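Local coordinates for protein putative hydrolase (Bacteroides ovatus, PDB 4HBS) that is of unknown function but folds as a five-bladed beta-propeller and is probably a hydrolase, at residues Asn218-Gly223 / Trp260-Ala265. Sequence-based numbering, arbitrary orientation.
Sequences NDHTLG and WEYYVA
H220 and Y262 approach from facing sides and meet at imidazole NE2 and the phenol OH. The imidazole NE2 gives a hydrogen bond to the phenol OH of Y262, 3.1 Å away. This bond is bent, with an N-H...O angle of 136°. The hydroxyl sits at the edge of the imidazole but is tilted 27° out of its plane. In H220, CG lies beside the backbone N and anti to the carbonyl carbon (chi1 -63°), which sends the ring across to the strand 260-265. Two neighbours flank that ring. The CB of N218 rests 3.6 Å above one face, nearer the ring's margin than its centre, and Y277 stacks on the imidazole from outside the two segments. With an alanine here, the Y262 hydroxyl would probably lose this donor and Y277 a ring to stack on. W260 makes the second meeting point. The six-membered part of its indole meets the end of the N218 side chain obliquely, and the two side chains run roughly perpendicular. The indole NE1 is bonded to the carbonyl O of L256. Y262 also meets the ring of Y224. The contact thus ties the end of strand 210-218, the last of one four-stranded antiparallel sheet, and the loop after it to strand 260-265 of the next sheet, a blade-to-blade contact of a five-bladed beta-propeller.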
ATOM      1  N   ASN A 218      -6.240  15.015  12.011  1.00 57.61           N
ATOM      2  CA  ASN A 218      -5.177  15.944  11.571  1.00 58.11           C
ATOM      3  C   ASN A 218      -5.700  16.864  10.510  1.00 62.72           C
ATOM      4  O   ASN A 218      -6.698  16.555   9.856  1.00 61.58           O
ATOM      5  CB  ASN A 218      -3.962  15.227  10.918  1.00 56.94           C
ATOM      6  CG  ASN A 218      -3.252  14.171  11.691  1.00 94.46           C
ATOM      7  OD1 ASN A 218      -3.268  14.137  12.926  1.00 93.67           O
ATOM      8  ND2 ASN A 218      -2.433  13.407  10.970  1.00 88.95           N
ATOM      9  N   ASP A 219      -4.970  17.951  10.267  1.00 60.20           N
ATOM     10  CA  ASP A 219      -5.164  18.831   9.116  1.00 59.63           C
ATOM     11  C   ASP A 219      -3.758  19.003   8.494  1.00 63.88           C
ATOM     12  O   ASP A 219      -3.467  19.992   7.839  1.00 64.72           O
ATOM     13  CB  ASP A 219      -5.850  20.156   9.502  1.00 62.74           C
ATOM     14  CG  ASP A 219      -5.060  21.086  10.393  1.00 79.29           C
ATOM     15  OD1 ASP A 219      -4.093  20.615  11.046  1.00 82.27           O
ATOM     16  OD2 ASP A 219      -5.426  22.281  10.467  1.00 86.04           O
ATOM     17  N   HIS A 220      -2.925  17.960   8.662  1.00 59.66           N
ATOM     18  CA  HIS A 220      -1.531  17.927   8.286  1.00 59.09           C
ATOM     19  C   HIS A 220      -1.358  17.752   6.799  1.00 59.95           C
ATOM     20  O   HIS A 220      -2.023  16.923   6.173  1.00 58.45           O
ATOM     21  CB  HIS A 220      -0.787  16.770   9.010  1.00 60.03           C
ATOM     22  CG  HIS A 220      -0.737  16.865  10.507  1.00 65.13           C
ATOM     23  ND1 HIS A 220      -1.205  17.981  11.193  1.00 68.46           N
ATOM     24  CD2 HIS A 220      -0.281  15.968  11.412  1.00 66.98           C
ATOM     25  CE1 HIS A 220      -1.033  17.716  12.478  1.00 68.65           C
ATOM     26  NE2 HIS A 220      -0.489  16.513  12.656  1.00 68.33           N
ATOM     27  N   THR A 221      -0.369  18.458   6.273  1.00 55.47           N
ATOM     28  CA  THR A 221       0.035  18.446   4.869  1.00 53.33           C
ATOM     29  C   THR A 221       0.864  17.166   4.604  1.00 55.98           C
ATOM     30  O   THR A 221       0.706  16.543   3.556  1.00 54.42           O
ATOM     31  CB  THR A 221       0.785  19.777   4.587  1.00 55.44           C
ATOM     32  OG1 THR A 221      -0.196  20.718   4.180  1.00 49.77           O
ATOM     33  CG2 THR A 221       1.906  19.658   3.549  1.00 55.08           C
ATOM     34  N   LEU A 222       1.739  16.792   5.562  1.00 52.71           N
ATOM     35  CA  LEU A 222       2.586  15.606   5.477  1.00 51.87           C
ATOM     36  C   LEU A 222       1.763  14.376   5.890  1.00 55.03           C
ATOM     37  O   LEU A 222       0.925  14.462   6.792  1.00 55.34           O
ATOM     38  CB  LEU A 222       3.823  15.767   6.387  1.00 53.40           C
ATOM     39  CG  LEU A 222       4.703  17.012   6.143  1.00 59.19           C
ATOM     40  CD1 LEU A 222       5.514  17.357   7.375  1.00 61.09           C
ATOM     41  CD2 LEU A 222       5.624  16.811   4.953  1.00 60.34           C
ATOM     42  N   GLY A 223       1.994  13.254   5.223  1.00 50.14           N
ATOM     43  CA  GLY A 223       1.255  12.026   5.477  1.00 48.91           C
ATOM     44  C   GLY A 223       1.889  11.093   6.479  1.00 54.06           C
ATOM     45  O   GLY A 223       2.100   9.927   6.149  1.00 54.38           O
ATOM     46  N   TRP A 260       1.175  12.345  19.388  1.00 67.95           N
ATOM     47  CA  TRP A 260       2.224  12.161  18.396  1.00 66.03           C
ATOM     48  C   TRP A 260       3.377  13.087  18.699  1.00 69.73           C
ATOM     49  O   TRP A 260       3.163  14.199  19.191  1.00 69.78           O
ATOM     50  CB  TRP A 260       1.702  12.446  16.978  1.00 62.70           C
ATOM     51  CG  TRP A 260       0.843  11.374  16.393  1.00 62.03           C
ATOM     52  CD1 TRP A 260       0.175  10.390  17.062  1.00 65.30           C
ATOM     53  CD2 TRP A 260       0.494  11.231  15.016  1.00 59.92           C
ATOM     54  NE1 TRP A 260      -0.527   9.609  16.175  1.00 63.28           N
ATOM     55  CE2 TRP A 260      -0.347  10.101  14.910  1.00 63.23           C
ATOM     56  CE3 TRP A 260       0.817  11.944  13.852  1.00 60.08           C
ATOM     57  CZ2 TRP A 260      -0.842   9.652  13.684  1.00 60.65           C
ATOM     58  CZ3 TRP A 260       0.322  11.500  12.641  1.00 59.78           C
ATOM     59  CH2 TRP A 260      -0.531  10.393  12.570  1.00 59.71           C
ATOM     60  N   GLU A 261       4.602  12.623  18.420  1.00 65.60           N
ATOM     61  CA  GLU A 261       5.807  13.433  18.531  1.00 66.20           C
ATOM     62  C   GLU A 261       6.619  13.180  17.277  1.00 69.24           C
ATOM     63  O   GLU A 261       6.627  12.066  16.755  1.00 67.62           O
ATOM     64  CB  GLU A 261       6.588  13.207  19.821  1.00 69.47           C
ATOM     65  CG  GLU A 261       6.869  11.768  20.176  1.00 77.92           C
ATOM     66  CD  GLU A 261       7.763  11.613  21.392  1.00 99.09           C
ATOM     67  OE1 GLU A 261       7.953  12.607  22.134  1.00 88.60           O
ATOM     68  OE2 GLU A 261       8.282  10.492  21.599  1.00 93.08           O
ATOM     69  N   TYR A 262       7.226  14.237  16.751  1.00 66.46           N
ATOM     70  CA  TYR A 262       7.899  14.256  15.464  1.00 64.78           C
ATOM     71  C   TYR A 262       9.399  14.375  15.613  1.00 69.90           C
ATOM     72  O   TYR A 262       9.870  15.229  16.360  1.00 72.11           O
ATOM     73  CB  TYR A 262       7.346  15.452  14.645  1.00 65.04           C
ATOM     74  CG  TYR A 262       5.830  15.466  14.591  1.00 64.94           C
ATOM     75  CD1 TYR A 262       5.082  16.056  15.605  1.00 68.01           C
ATOM     76  CD2 TYR A 262       5.144  14.817  13.572  1.00 63.55           C
ATOM     77  CE1 TYR A 262       3.691  15.994  15.610  1.00 67.97           C
ATOM     78  CE2 TYR A 262       3.750  14.768  13.552  1.00 63.67           C
ATOM     79  CZ  TYR A 262       3.025  15.375  14.567  1.00 72.55           C
ATOM     80  OH  TYR A 262       1.651  15.341  14.585  1.00 73.03           O
ATOM     81  N   TYR A 263      10.153  13.531  14.892  1.00 64.86           N
ATOM     82  CA  TYR A 263      11.617  13.574  14.882  1.00 65.80           C
ATOM     83  C   TYR A 263      11.980  14.649  13.870  1.00 73.07           C
ATOM     84  O   TYR A 263      11.753  14.473  12.664  1.00 71.89           O
ATOM     85  CB  TYR A 263      12.181  12.193  14.521  1.00 65.03           C
ATOM     86  CG  TYR A 263      13.623  11.926  14.895  1.00 67.28           C
ATOM     87  CD1 TYR A 263      14.062  12.072  16.211  1.00 70.76           C
ATOM     88  CD2 TYR A 263      14.493  11.322  13.990  1.00 67.32           C
ATOM     89  CE1 TYR A 263      15.353  11.708  16.589  1.00 71.62           C
ATOM     90  CE2 TYR A 263      15.798  10.993  14.347  1.00 69.59           C
ATOM     91  CZ  TYR A 263      16.219  11.162  15.655  1.00 77.47           C
ATOM     92  OH  TYR A 263      17.507  10.843  16.017  1.00 80.39           O
ATOM     93  N   VAL A 264      12.407  15.816  14.375  1.00 73.27           N
ATOM     94  CA  VAL A 264      12.710  16.987  13.560  1.00 74.08           C
ATOM     95  C   VAL A 264      14.112  17.477  13.913  1.00 81.76           C
ATOM     96  O   VAL A 264      14.522  17.398  15.071  1.00 82.53           O
ATOM     97  CB  VAL A 264      11.609  18.085  13.692  1.00 78.12           C
ATOM     98  CG1 VAL A 264      11.352  18.460  15.132  1.00 79.74           C
ATOM     99  CG2 VAL A 264      11.933  19.326  12.864  1.00 78.52           C
ATOM    100  N   ALA A 265      14.839  17.965  12.891  1.00 80.83           N
ATOM    101  CA  ALA A 265      16.230  18.388  12.980  1.00 83.99           C
ATOM    102  C   ALA A 265      16.388  19.890  13.176  1.00 94.42           C
ATOM    103  O   ALA A 265      15.849  20.677  12.393  1.00 93.93           O
ATOM    104  CB  ALA A 265      16.960  17.974  11.718  1.00 83.57           C
TER